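Side-chain contacts in pyridoxal kinase (Entamoeba histolytica, PDB 4S1H), which binds ADP and magnesium and probably transfers a phosphate group from ATP to pyridoxal, giving pyridoxal 5'-phosphate: residues T45-V50 with T255-I260; L189-K194 with K200-K205; P207-D212 with T244-L249; P233-V238 with F274-I279. All coordinates share one frame; numbering follows the deposited sequence.

Contact 1. Residues T45-V50 with T255-I260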
loop_
_atom_site.group_PDB
_atom_site.type_symbol
_atom_site.label_atom_id
_atom_site.label_comp_id
_atom_site.label_asym_id
_atom_site.label_seq_id
_atom_site.Cartn_x
_atom_site.Cartn_y
_atom_site.Cartn_z
ATOM N N THR A 45 -16.161 4.374 -2.148
ATOM C CA THR A 45 -17.497 4.420 -2.769
ATOM C C THR A 45 -18.433 5.493 -2.173
ATOM O O THR A 45 -19.475 5.832 -2.748
ATOM C CB THR A 45 -18.121 3.004 -2.738
ATOM O OG1 THR A 45 -17.999 2.463 -1.421
ATOM C CG2 THR A 45 -17.368 2.056 -3.673
ATOM N N GLY A 46 -18.070 6.001 -1.003
ATOM C CA GLY A 46 -18.675 7.205 -0.416
ATOM C C GLY A 46 -18.683 8.519 -1.192
ATOM O O GLY A 46 -19.506 9.390 -0.913
ATOM N N TYR A 47 -17.773 8.690 -2.151
ATOM C CA TYR A 47 -17.723 9.911 -2.936
ATOM C C TYR A 47 -18.712 9.849 -4.117
ATOM O O TYR A 47 -19.078 8.740 -4.539
ATOM C CB TYR A 47 -16.292 10.149 -3.470
ATOM C CG TYR A 47 -15.267 10.413 -2.367
ATOM C CD1 TYR A 47 -14.640 9.357 -1.692
ATOM C CD2 TYR A 47 -14.954 11.699 -1.988
ATOM C CE1 TYR A 47 -13.705 9.581 -0.686
ATOM C CE2 TYR A 47 -14.024 11.935 -0.974
ATOM C CZ TYR A 47 -13.406 10.882 -0.338
ATOM O OH TYR A 47 -12.511 11.107 0.698
ATOM N N PRO A 48 -19.109 11.007 -4.667
ATOM C CA PRO A 48 -20.010 11.087 -5.834
ATOM C C PRO A 48 -19.519 10.437 -7.122
ATOM O O PRO A 48 -20.330 10.039 -7.944
ATOM C CB PRO A 48 -20.146 12.587 -6.092
ATOM C CG PRO A 48 -19.752 13.246 -4.835
ATOM C CD PRO A 48 -18.808 12.347 -4.123
ATOM N N VAL A 49 -18.205 10.410 -7.327
ATOM C CA VAL A 49 -17.618 9.774 -8.492
ATOM C C VAL A 49 -16.582 8.824 -7.928
ATOM O O VAL A 49 -15.902 9.177 -6.969
ATOM C CB VAL A 49 -16.965 10.845 -9.389
ATOM C CG1 VAL A 49 -16.203 10.239 -10.555
ATOM C CG2 VAL A 49 -18.002 11.831 -9.911
ATOM N N VAL A 50 -16.533 7.606 -8.474
ATOM C CA VAL A 50 -15.593 6.575 -8.059
ATOM C C VAL A 50 -14.913 6.026 -9.311
ATOM O O VAL A 50 -15.362 5.060 -9.908
ATOM C CB VAL A 50 -16.272 5.429 -7.281
ATOM C CG1 VAL A 50 -15.250 4.477 -6.688
ATOM C CG2 VAL A 50 -17.160 5.984 -6.165
ATOM N N THR A 255 -15.757 12.783 8.333
ATOM C CA THR A 255 -16.151 11.375 8.281
ATOM C C THR A 255 -15.740 10.740 6.950
ATOM O O THR A 255 -15.850 9.518 6.804
ATOM C CB THR A 255 -17.656 11.187 8.543
ATOM O OG1 THR A 255 -18.405 12.011 7.647
ATOM C CG2 THR A 255 -17.993 11.567 9.983
ATOM N N ALA A 256 -15.240 11.565 6.016
ATOM C CA ALA A 256 -14.792 11.120 4.701
ATOM C C ALA A 256 -13.676 10.081 4.817
ATOM O O ALA A 256 -13.759 9.015 4.196
ATOM C CB ALA A 256 -14.324 12.312 3.855
ATOM N N GLU A 257 -12.651 10.399 5.624
ATOM C CA GLU A 257 -11.455 9.546 5.783
ATOM C C GLU A 257 -10.942 9.510 7.220
ATOM O O GLU A 257 -10.871 10.560 7.871
ATOM C CB GLU A 257 -10.314 10.049 4.900
ATOM C CG GLU A 257 -10.630 10.120 3.419
ATOM C CD GLU A 257 -10.790 8.787 2.716
ATOM O OE1 GLU A 257 -10.512 7.671 3.277
ATOM O OE2 GLU A 257 -11.139 8.873 1.516
ATOM N N ILE A 258 -10.630 8.306 7.714
ATOM C CA ILE A 258 -10.056 8.141 9.050
ATOM C C ILE A 258 -8.622 8.621 9.067
ATOM O O ILE A 258 -7.915 8.557 8.044
ATOM C CB ILE A 258 -10.142 6.694 9.590
ATOM C CG1 ILE A 258 -9.450 5.705 8.648
ATOM C CG2 ILE A 258 -11.605 6.326 9.843
ATOM C CD1 ILE A 258 -9.332 4.311 9.197
ATOM N N ASN A 259 -8.208 9.147 10.218
ATOM C CA ASN A 259 -6.904 9.801 10.366
ATOM C C ASN A 259 -5.755 8.800 10.673
ATOM O O ASN A 259 -4.971 8.999 11.602
ATOM C CB ASN A 259 -7.016 10.870 11.445
ATOM C CG ASN A 259 -5.884 11.858 11.435
ATOM O OD1 ASN A 259 -5.141 11.970 10.453
ATOM N ND2 ASN A 259 -5.766 12.621 12.508
ATOM N N ILE A 260 -5.624 7.779 9.848
ATOM C CA ILE A 260 -4.724 6.698 10.136
ATOM C C ILE A 260 -3.252 7.096 9.930
ATOM O O ILE A 260 -2.412 6.645 10.687
ATOM C CB ILE A 260 -5.137 5.405 9.387
ATOM C CG1 ILE A 260 -4.388 4.206 9.968
ATOM C CG2 ILE A 260 -4.915 5.511 7.889
ATOM C CD1 ILE A 260 -4.851 2.882 9.401
#
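Tyr47 and Glu257 both have extended backbones within irregular loops and stand far apart, 10.7 Å from Tyr47 CA to Glu257 CA, so the contact is made by side-chain ends. The phenol of Tyr47 donates from OH to Glu257 OE2 at 2.7 Å. It reaches the oxygen on its anti side, 18° out of the carboxylate plane. Ring and carboxylate planes are 26° apart, and Glu257 OE2 lies at the ring edge, 3.5 Å from Tyr47 CE1. The glutamate chain turns at chi2 (-70°), which brings its carboxylate round to the phenol. The bond ties the loop between strands 33-41 and 52-54, which carries the pyridoxal 5'-phosphate-binding residue Thr45, to the loop following helix 234-250. On the other carboxylate oxygen, OE1, the backbone N of Phe16 supplies a second hydrogen bond, which should restrict rotation of the group. Ala256 adds a light contact, its CB 3.8 Å from Tyr47 OH. Tyr47 also meets the ring of His44 and packs on Asn70 of the second subunit.

Contact 2. Residues L189-K194 with K200-K205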
loop_
_atom_site.group_PDB
_atom_site.type_symbol
_atom_site.label_atom_id
_atom_site.label_comp_id
_atom_site.label_asym_id
_atom_site.label_seq_id
_atom_site.Cartn_x
_atom_site.Cartn_y
_atom_site.Cartn_z
ATOM N N LEU A 189 -19.859 -5.050 20.572
ATOM C CA LEU A 189 -19.112 -6.056 19.883
ATOM C C LEU A 189 -19.361 -7.370 20.604
ATOM O O LEU A 189 -19.384 -7.390 21.825
ATOM C CB LEU A 189 -17.626 -5.677 19.870
ATOM C CG LEU A 189 -16.602 -6.690 19.395
ATOM C CD1 LEU A 189 -15.467 -5.968 18.646
ATOM C CD2 LEU A 189 -16.057 -7.512 20.551
ATOM N N LEU A 190 -19.580 -8.440 19.847
ATOM C CA LEU A 190 -19.774 -9.781 20.383
ATOM C C LEU A 190 -18.688 -10.708 19.834
ATOM O O LEU A 190 -18.394 -10.686 18.615
ATOM C CB LEU A 190 -21.157 -10.299 20.007
ATOM C CG LEU A 190 -21.400 -11.804 20.193
ATOM C CD1 LEU A 190 -21.499 -12.177 21.665
ATOM C CD2 LEU A 190 -22.654 -12.177 19.429
ATOM N N CYS A 191 -18.015 -11.454 20.708
ATOM C CA CYS A 191 -17.087 -12.506 20.281
ATOM C C CYS A 191 -17.689 -13.831 20.691
ATOM O O CYS A 191 -17.897 -14.068 21.889
ATOM C CB CYS A 191 -15.741 -12.353 20.929
ATOM S SG CYS A 191 -14.482 -13.335 20.097
ATOM N N SER A 192 -17.990 -14.665 19.698
ATOM C CA SER A 192 -18.738 -15.897 19.901
ATOM C C SER A 192 -17.863 -17.053 19.417
ATOM O O SER A 192 -17.336 -17.014 18.313
ATOM C CB SER A 192 -20.007 -15.862 19.074
ATOM O OG SER A 192 -20.751 -17.079 19.137
ATOM N N PHE A 193 -17.810 -18.118 20.224
ATOM C CA PHE A 193 -17.007 -19.305 19.950
ATOM C C PHE A 193 -17.895 -20.520 19.716
ATOM O O PHE A 193 -18.898 -20.751 20.447
ATOM C CB PHE A 193 -16.042 -19.601 21.090
ATOM C CG PHE A 193 -15.046 -18.531 21.324
ATOM C CD1 PHE A 193 -15.345 -17.453 22.131
ATOM C CD2 PHE A 193 -13.788 -18.601 20.722
ATOM C CE1 PHE A 193 -14.434 -16.457 22.362
ATOM C CE2 PHE A 193 -12.860 -17.594 20.945
ATOM C CZ PHE A 193 -13.178 -16.514 21.749
ATOM N N LYS A 194 -17.552 -21.313 18.708
ATOM C CA LYS A 194 -18.180 -22.633 18.505
ATOM C C LYS A 194 -17.945 -23.532 19.714
ATOM O O LYS A 194 -18.864 -24.240 20.174
ATOM C CB LYS A 194 -17.627 -23.295 17.236
ATOM C CG LYS A 194 -18.142 -24.700 16.938
ATOM C CD LYS A 194 -17.581 -25.234 15.633
ATOM C CE LYS A 194 -17.977 -26.677 15.397
ATOM N NZ LYS A 194 -19.429 -26.834 15.105
ATOM N N LYS A 200 -14.461 -18.514 26.227
ATOM C CA LYS A 200 -15.544 -17.760 26.866
ATOM C C LYS A 200 -16.053 -16.652 25.945
ATOM O O LYS A 200 -15.310 -15.747 25.592
ATOM C CB LYS A 200 -15.054 -17.147 28.172
ATOM C CG LYS A 200 -14.894 -18.149 29.299
ATOM C CD LYS A 200 -14.503 -17.442 30.582
ATOM C CE LYS A 200 -15.642 -16.802 31.366
ATOM N NZ LYS A 200 -16.427 -17.724 32.234
ATOM N N ASN A 201 -17.357 -16.717 25.608
ATOM C CA ASN A 201 -17.956 -15.663 24.824
ATOM C C ASN A 201 -17.950 -14.364 25.604
ATOM O O ASN A 201 -18.147 -14.359 26.840
ATOM C CB ASN A 201 -19.439 -15.982 24.492
ATOM C CG ASN A 201 -19.594 -17.101 23.476
ATOM O OD1 ASN A 201 -18.606 -17.627 22.933
ATOM N ND2 ASN A 201 -20.827 -17.473 23.210
ATOM N N PHE A 202 -17.829 -13.247 24.886
ATOM C CA PHE A 202 -17.802 -11.951 25.527
ATOM C C PHE A 202 -18.357 -10.835 24.657
ATOM O O PHE A 202 -18.474 -10.973 23.423
ATOM C CB PHE A 202 -16.396 -11.589 26.023
ATOM C CG PHE A 202 -15.386 -11.327 24.931
ATOM C CD1 PHE A 202 -15.184 -10.041 24.388
ATOM C CD2 PHE A 202 -14.570 -12.353 24.531
ATOM C CE1 PHE A 202 -14.201 -9.824 23.419
ATOM C CE2 PHE A 202 -13.581 -12.148 23.574
ATOM C CZ PHE A 202 -13.388 -10.885 23.020
ATOM N N THR A 203 -18.725 -9.752 25.335
ATOM C CA THR A 203 -19.082 -8.502 24.674
ATOM C C THR A 203 -18.218 -7.351 25.169
ATOM O O THR A 203 -17.568 -7.435 26.213
ATOM C CB THR A 203 -20.574 -8.136 24.840
ATOM O OG1 THR A 203 -20.933 -8.054 26.229
ATOM C CG2 THR A 203 -21.472 -9.140 24.132
ATOM N N ILE A 204 -18.144 -6.305 24.348
ATOM C CA ILE A 204 -17.528 -5.043 24.715
ATOM C C ILE A 204 -18.500 -3.958 24.296
ATOM O O ILE A 204 -19.007 -3.985 23.155
ATOM C CB ILE A 204 -16.192 -4.814 23.957
ATOM C CG1 ILE A 204 -15.210 -5.962 24.240
ATOM C CG2 ILE A 204 -15.581 -3.453 24.307
ATOM C CD1 ILE A 204 -13.852 -5.850 23.583
ATOM N N LYS A 205 -18.743 -3.017 25.211
ATOM C CA LYS A 205 -19.616 -1.859 24.966
ATOM C C LYS A 205 -18.745 -0.640 24.606
ATOM O O LYS A 205 -17.846 -0.268 25.365
ATOM C CB LYS A 205 -20.483 -1.579 26.188
ATOM C CG LYS A 205 -21.526 -0.498 25.959
ATOM C CD LYS A 205 -22.311 -0.172 27.222
ATOM C CE LYS A 205 -23.016 -1.339 27.834
ATOM N NZ LYS A 205 -23.867 -2.103 26.896
HETATM O O HOH W 1 -21.203 -19.538 21.203
#
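Asn201 reaches across to the end of the partner strand, alongside Phe193, and its side chain can be traced atom by atom. Asn201 CB lies 3.6 Å from Cys191 O. With CG beside the backbone N (chi1 -71°), the amide is carried on toward Phe193, where Asn201 OD1 accepts from Phe193 N at 2.9 Å in a bond bent to 152°. The same Asn201 OD1 sits at the edge of the Phe193 ring, 3.4 Å from Phe193 CD1, with amide and ring only 21° from coplanar. Asn201 ND2 donates to a water 2.9 Å away that in turn donates to Phe193 O; Ser192 OG also bonds this water, besides its partner His169. These bonds lie at the loop end of an antiparallel beta hairpin, strands 186-193 and 202-207, in which Leu189 pairs with Ile204 and Cys191 with Phe202 as hydrogen-bonded pairs. Cys191 N to Phe202 O, at 2.8 Å, is nearly linear. On the face holding these four side chains, Cys191 CB makes a CH-pi contact over the Phe202 ring, 3.6 Å from its centroid, while SG meets it obliquely. Leu189 CD2 reaches Ile204 CG1 at 4.1 Å, the two side chains running alongside each other.

Contact 3. Residues P207-D212 with T244-L249. With ADP (adenosine-5'-diphosphate), chain C.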
loop_
_atom_site.group_PDB
_atom_site.type_symbol
_atom_site.label_atom_id
_atom_site.label_comp_id
_atom_site.label_asym_id
_atom_site.label_seq_id
_atom_site.Cartn_x
_atom_site.Cartn_y
_atom_site.Cartn_z
ATOM N N PRO A 207 -18.868 3.454 23.329
ATOM C CA PRO A 207 -19.739 4.631 23.112
ATOM C C PRO A 207 -19.639 5.089 21.688
ATOM O O PRO A 207 -18.523 5.123 21.159
ATOM C CB PRO A 207 -19.154 5.691 24.054
ATOM C CG PRO A 207 -18.408 4.925 25.092
ATOM C CD PRO A 207 -17.862 3.706 24.384
ATOM N N ARG A 208 -20.764 5.374 21.045
ATOM C CA ARG A 208 -20.722 5.811 19.650
ATOM C C ARG A 208 -20.149 7.224 19.563
ATOM O O ARG A 208 -20.532 8.099 20.338
ATOM C CB ARG A 208 -22.110 5.787 19.001
ATOM C CG ARG A 208 -22.029 5.953 17.481
ATOM C CD ARG A 208 -23.428 6.088 16.854
ATOM N NE ARG A 208 -24.086 4.808 16.637
ATOM C CZ ARG A 208 -23.695 3.892 15.751
ATOM N NH1 ARG A 208 -22.617 4.081 14.990
ATOM N NH2 ARG A 208 -24.384 2.760 15.633
ATOM N N ILE A 209 -19.239 7.426 18.625
ATOM C CA ILE A 209 -18.727 8.740 18.270
ATOM C C ILE A 209 -19.540 9.170 17.056
ATOM O O ILE A 209 -19.748 8.380 16.141
ATOM C CB ILE A 209 -17.224 8.671 17.913
ATOM C CG1 ILE A 209 -16.407 8.247 19.141
ATOM C CG2 ILE A 209 -16.753 10.006 17.357
ATOM C CD1 ILE A 209 -14.959 7.904 18.852
ATOM N N GLU A 210 -20.009 10.415 17.049
ATOM C CA GLU A 210 -20.873 10.892 15.965
ATOM C C GLU A 210 -20.196 10.843 14.594
ATOM O O GLU A 210 -19.056 11.295 14.438
ATOM C CB GLU A 210 -21.371 12.319 16.228
ATOM C CG GLU A 210 -22.515 12.385 17.246
ATOM C CD GLU A 210 -23.727 11.550 16.843
ATOM O OE1 GLU A 210 -24.023 11.439 15.630
ATOM O OE2 GLU A 210 -24.378 10.989 17.747
ATOM N N GLY A 211 -20.906 10.269 13.622
ATOM C CA GLY A 211 -20.395 10.065 12.261
ATOM C C GLY A 211 -20.566 8.625 11.826
ATOM O O GLY A 211 -20.527 7.713 12.668
ATOM N N ASP A 212 -20.739 8.417 10.515
ATOM C CA ASP A 212 -20.541 7.079 9.911
ATOM C C ASP A 212 -19.200 7.121 9.162
ATOM O O ASP A 212 -19.006 7.907 8.223
ATOM C CB ASP A 212 -21.680 6.554 9.011
ATOM C CG ASP A 212 -21.736 5.003 8.957
ATOM O OD1 ASP A 212 -21.990 4.349 9.994
ATOM O OD2 ASP A 212 -21.538 4.425 7.866
ATOM N N THR A 244 -7.287 1.220 20.178
ATOM C CA THR A 244 -6.538 2.001 19.199
ATOM C C THR A 244 -7.485 2.667 18.206
ATOM O O THR A 244 -7.329 3.843 17.884
ATOM C CB THR A 244 -5.502 1.114 18.514
ATOM O OG1 THR A 244 -4.565 0.675 19.507
ATOM C CG2 THR A 244 -4.762 1.865 17.407
ATOM N N LEU A 245 -8.524 1.946 17.796
ATOM C CA LEU A 245 -9.516 2.532 16.886
ATOM C C LEU A 245 -10.257 3.723 17.493
ATOM O O LEU A 245 -10.509 4.724 16.802
ATOM C CB LEU A 245 -10.499 1.456 16.430
ATOM C CG LEU A 245 -11.324 1.625 15.152
ATOM C CD1 LEU A 245 -10.642 2.356 14.011
ATOM C CD2 LEU A 245 -11.746 0.237 14.689
ATOM N N GLN A 246 -10.621 3.661 18.782
ATOM C CA GLN A 246 -11.246 4.819 19.436
ATOM C C GLN A 246 -10.332 6.016 19.396
ATOM O O GLN A 246 -10.753 7.128 19.095
ATOM C CB GLN A 246 -11.643 4.531 20.896
ATOM C CG GLN A 246 -12.904 3.724 21.057
ATOM C CD GLN A 246 -14.130 4.388 20.422
ATOM O OE1 GLN A 246 -14.534 4.081 19.312
ATOM N NE2 GLN A 246 -14.708 5.340 21.142
ATOM N N THR A 247 -9.035 5.788 19.617
ATOM C CA THR A 247 -8.068 6.863 19.533
ATOM C C THR A 247 -8.036 7.481 18.133
ATOM O O THR A 247 -8.028 8.707 18.011
ATOM C CB THR A 247 -6.667 6.374 19.929
ATOM O OG1 THR A 247 -6.712 5.932 21.288
ATOM C CG2 THR A 247 -5.624 7.493 19.772
ATOM N N ILE A 248 -8.043 6.649 17.096
ATOM C CA ILE A 248 -8.035 7.139 15.722
ATOM C C ILE A 248 -9.280 7.967 15.438
ATOM O O ILE A 248 -9.188 9.067 14.895
ATOM C CB ILE A 248 -7.913 6.007 14.690
ATOM C CG1 ILE A 248 -6.561 5.297 14.827
ATOM C CG2 ILE A 248 -8.087 6.534 13.260
ATOM C CD1 ILE A 248 -6.511 3.967 14.122
ATOM N N LEU A 249 -10.433 7.455 15.850
ATOM C CA LEU A 249 -11.682 8.165 15.574
ATOM C C LEU A 249 -11.840 9.476 16.338
ATOM O O LEU A 249 -12.313 10.474 15.781
ATOM C CB LEU A 249 -12.870 7.267 15.860
ATOM C CG LEU A 249 -12.912 6.095 14.917
ATOM C CD1 LEU A 249 -14.063 5.228 15.320
ATOM C CD2 LEU A 249 -13.088 6.526 13.464
HETATM P PB ADP C . -17.528 -1.799 9.342
HETATM O O1B ADP C . -18.979 -1.378 9.396
HETATM O O2B ADP C . -16.645 -0.818 8.589
HETATM O O3B ADP C . -17.391 -3.242 8.966
HETATM P PA ADP C . -17.801 -1.373 12.197
HETATM O O1A ADP C . -18.289 -2.653 12.820
HETATM O O2A ADP C . -18.779 -0.288 11.890
HETATM O O3A ADP C . -16.974 -1.720 10.846
HETATM O "O5'" ADP C . -16.650 -0.752 13.089
HETATM C "C5'" ADP C . -15.496 -1.457 13.499
HETATM C "C4'" ADP C . -15.106 -0.908 14.842
HETATM O "O4'" ADP C . -14.867 0.495 14.727
HETATM C "C3'" ADP C . -16.234 -1.055 15.857
HETATM O "O3'" ADP C . -16.138 -2.298 16.562
HETATM C "C2'" ADP C . -16.035 0.147 16.728
HETATM O "O2'" ADP C . -15.050 -0.133 17.713
HETATM C "C1'" ADP C . -15.478 1.206 15.793
HETATM N N9 ADP C . -16.476 2.166 15.264
HETATM C C8 ADP C . -17.043 2.223 14.051
HETATM N N7 ADP C . -17.890 3.277 13.944
HETATM C C5 ADP C . -17.856 3.918 15.121
HETATM C C6 ADP C . -18.494 5.123 15.699
HETATM N N6 ADP C . -19.364 5.838 14.955
HETATM N N1 ADP C . -18.183 5.441 16.974
HETATM C C2 ADP C . -17.308 4.707 17.718
HETATM N N3 ADP C . -16.687 3.606 17.248
HETATM C C4 ADP C . -16.922 3.183 15.983
#
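The adenine end of the ADP pocket is built here, from the loop holding Ile209 and from the face of helix 234-250 that carries Leu245, Gln246 and Leu249. Ile209 spans both jobs. Its backbone reads the base: Ile209 N donates to ADP N1 at 2.8 Å and 168°, and ADP N6 donates to Ile209 O, also at 2.8 Å but more bent, 151°. Its side chain meanwhile turns to the helix. CG1 lies beside the backbone N (chi1 -64°), sending Ile209 CD1 to Leu249 CB at 3.7 Å and alongside the end of Gln246. Leu249 then reaches back to the nucleotide, with CD1 above the base 3.6 Å from ADP C4; on the other side of the base plane, Arg208 CG comes within 3.7 Å of ADP N6. Leu245 touches the sugar, its CD2 3.1 Å from ADP O4'. Farther along the ligand, Thr179, Ser180, Gly217 and Asn143 add hydrogen bonds. The apolar contact between Ile209 and Leu249 thus joins loop and helix beside the base they share. With an N-H presented to ring N1 and a carbonyl to the exocyclic amine, the main chain matches the donor and acceptor pattern of adenine; guanine, with a protonated N1 and a carbonyl at C6, would offer the reverse.

Contact 4. Residues P233-V238 with F274-I279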
loop_
_atom_site.group_PDB
_atom_site.type_symbol
_atom_site.label_atom_id
_atom_site.label_comp_id
_atom_site.label_asym_id
_atom_site.label_seq_id
_atom_site.Cartn_x
_atom_site.Cartn_y
_atom_site.Cartn_z
ATOM N N PRO A 233 -3.086 -13.109 23.047
ATOM C CA PRO A 233 -4.385 -13.807 23.075
ATOM C C PRO A 233 -5.509 -12.964 22.509
ATOM O O PRO A 233 -5.521 -11.737 22.663
ATOM C CB PRO A 233 -4.619 -14.077 24.571
ATOM C CG PRO A 233 -3.259 -14.038 25.188
ATOM C CD PRO A 233 -2.495 -13.010 24.391
ATOM N N LEU A 234 -6.433 -13.627 21.833
ATOM C CA LEU A 234 -7.539 -12.972 21.158
ATOM C C LEU A 234 -8.228 -11.872 21.934
ATOM O O LEU A 234 -8.452 -10.809 21.370
ATOM C CB LEU A 234 -8.537 -14.004 20.637
ATOM C CG LEU A 234 -9.701 -13.465 19.811
ATOM C CD1 LEU A 234 -9.164 -12.870 18.521
ATOM C CD2 LEU A 234 -10.659 -14.589 19.523
ATOM N N GLU A 235 -8.625 -12.135 23.197
ATOM C CA GLU A 235 -9.305 -11.137 24.038
ATOM C C GLU A 235 -8.535 -9.831 24.105
ATOM O O GLU A 235 -9.114 -8.754 23.962
ATOM C CB GLU A 235 -9.499 -11.624 25.482
ATOM C CG GLU A 235 -10.639 -12.569 25.678
ATOM C CD GLU A 235 -10.851 -12.886 27.152
ATOM O OE1 GLU A 235 -10.382 -12.087 28.004
ATOM O OE2 GLU A 235 -11.442 -13.944 27.437
ATOM N N HIS A 236 -7.235 -9.950 24.345
ATOM C CA HIS A 236 -6.365 -8.786 24.489
ATOM C C HIS A 236 -6.128 -8.129 23.127
ATOM O O HIS A 236 -6.092 -6.888 23.060
ATOM C CB HIS A 236 -5.069 -9.195 25.207
ATOM C CG HIS A 236 -5.302 -9.724 26.597
ATOM N ND1 HIS A 236 -5.495 -8.899 27.683
ATOM C CD2 HIS A 236 -5.447 -10.988 27.059
ATOM C CE1 HIS A 236 -5.713 -9.634 28.761
ATOM N NE2 HIS A 236 -5.705 -10.905 28.406
ATOM N N ALA A 237 -6.002 -8.926 22.049
ATOM C CA ALA A 237 -5.846 -8.394 20.686
ATOM C C ALA A 237 -7.070 -7.567 20.303
ATOM O O ALA A 237 -6.959 -6.465 19.796
ATOM C CB ALA A 237 -5.603 -9.510 19.667
ATOM N N VAL A 238 -8.253 -8.090 20.619
ATOM C CA VAL A 238 -9.483 -7.355 20.307
ATOM C C VAL A 238 -9.560 -6.031 21.091
ATOM O O VAL A 238 -9.867 -4.960 20.532
ATOM C CB VAL A 238 -10.738 -8.184 20.622
ATOM C CG1 VAL A 238 -12.014 -7.347 20.511
ATOM C CG2 VAL A 238 -10.837 -9.388 19.696
ATOM N N PHE A 274 -11.079 -0.884 27.327
ATOM C CA PHE A 274 -12.466 -1.362 27.497
ATOM C C PHE A 274 -12.488 -2.562 28.382
ATOM O O PHE A 274 -11.489 -3.204 28.641
ATOM C CB PHE A 274 -13.073 -1.706 26.141
ATOM C CG PHE A 274 -13.266 -0.516 25.271
ATOM C CD1 PHE A 274 -12.273 -0.062 24.419
ATOM C CD2 PHE A 274 -14.469 0.188 25.345
ATOM C CE1 PHE A 274 -12.489 1.064 23.651
ATOM C CE2 PHE A 274 -14.680 1.301 24.569
ATOM C CZ PHE A 274 -13.698 1.735 23.722
ATOM N N THR A 275 -13.677 -2.848 28.889
ATOM C CA THR A 275 -13.892 -3.986 29.734
ATOM C C THR A 275 -14.343 -5.154 28.875
ATOM O O THR A 275 -15.277 -5.012 28.076
ATOM C CB THR A 275 -14.965 -3.644 30.796
ATOM O OG1 THR A 275 -14.513 -2.528 31.577
ATOM C CG2 THR A 275 -15.226 -4.815 31.713
ATOM N N ILE A 276 -13.691 -6.297 29.064
ATOM C CA ILE A 276 -14.133 -7.583 28.511
ATOM C C ILE A 276 -15.225 -8.113 29.422
ATOM O O ILE A 276 -14.981 -8.429 30.601
ATOM C CB ILE A 276 -12.981 -8.623 28.493
ATOM C CG1 ILE A 276 -11.875 -8.124 27.570
ATOM C CG2 ILE A 276 -13.468 -10.006 28.057
ATOM C CD1 ILE A 276 -12.337 -7.861 26.162
ATOM N N THR A 277 -16.445 -8.194 28.889
ATOM C CA THR A 277 -17.583 -8.692 29.690
ATOM C C THR A 277 -18.003 -10.072 29.238
ATOM O O THR A 277 -18.578 -10.227 28.158
ATOM C CB THR A 277 -18.732 -7.710 29.556
ATOM O OG1 THR A 277 -18.269 -6.418 30.000
ATOM C CG2 THR A 277 -19.987 -8.169 30.383
ATOM N N TYR A 278 -17.794 -11.066 30.106
ATOM C CA TYR A 278 -18.232 -12.434 29.805
ATOM C C TYR A 278 -19.713 -12.568 29.949
ATOM O O TYR A 278 -20.300 -12.162 30.966
ATOM C CB TYR A 278 -17.524 -13.463 30.664
ATOM C CG TYR A 278 -16.034 -13.386 30.491
ATOM C CD1 TYR A 278 -15.465 -13.592 29.242
ATOM C CD2 TYR A 278 -15.205 -13.061 31.557
ATOM C CE1 TYR A 278 -14.094 -13.505 29.057
ATOM C CE2 TYR A 278 -13.827 -12.959 31.376
ATOM C CZ TYR A 278 -13.288 -13.167 30.121
ATOM O OH TYR A 278 -11.935 -13.071 29.980
ATOM N N ILE A 279 -20.327 -13.156 28.931
ATOM C CA ILE A 279 -21.784 -13.310 28.933
ATOM C C ILE A 279 -22.199 -14.755 29.093
ATOM O O ILE A 279 -21.421 -15.658 28.827
ATOM C CB ILE A 279 -22.418 -12.764 27.642
ATOM C CG1 ILE A 279 -21.755 -13.340 26.368
ATOM C CG2 ILE A 279 -22.287 -11.238 27.626
ATOM C CD1 ILE A 279 -22.662 -13.308 25.150
#
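Glu235, in the first turn of helix 234-250, meets Tyr278 and Ile276 where strand 277-278 forms an edge of the four-stranded antiparallel sheet, so the contact joins a helix start to a sheet margin. The polar part is a hydroxyl held against a carboxylate. Tyr278 OH lies 2.7 Å from both Glu235 OE1 and Glu235 OE2, so the distances do not single out one acceptor. The chain of Glu235 is extended beyond CG (chi2 -174°), which carries the carboxylate across to the strand. Its plane stands 55° from that of the tyrosine ring, and Glu235 OE2 comes to the ring edge, 3.1 Å from Tyr278 CE1. Cation-pi contact with Lys200 gives the same ring a second, electrostatic partner. Van der Waals contact falls to Ile276, whose CB points toward the helix; it also packs on Asn239 and Ile204. The two branches of Ile276 meet different parts of Glu235: CG2 approaches the carboxylate, 3.7 Å from OE1, while CD1 lies 4.0 Å from the backbone Glu235 O.

Contacts 2 and 4 are the closest pair, centres 8 Å apart: Thr203 N lies 2.9 Å from Thr277 O, a probable hydrogen bond that sets the strand of contact 4 beside the hairpin. Helix 234-250 then runs from contact 4 to contact 3, where Phe274 CZ packs 3.4 Å from Gln246 CG. Strand 202-207 gives a second route, leading out of contact 2 into the adenine-binding loop of contact 3, and the Leu189 side chain of contact 2 itself comes within about 4 Å of ADP. Contact 1 adjoins contact 3 through Thr255 CG2, 3.6 Å from Gly211 CA, yet its Glu257 side chain is about 12 Å from the nucleotide and about 11 Å from that of Ser10, a pyridoxal 5'-phosphate-binding residue.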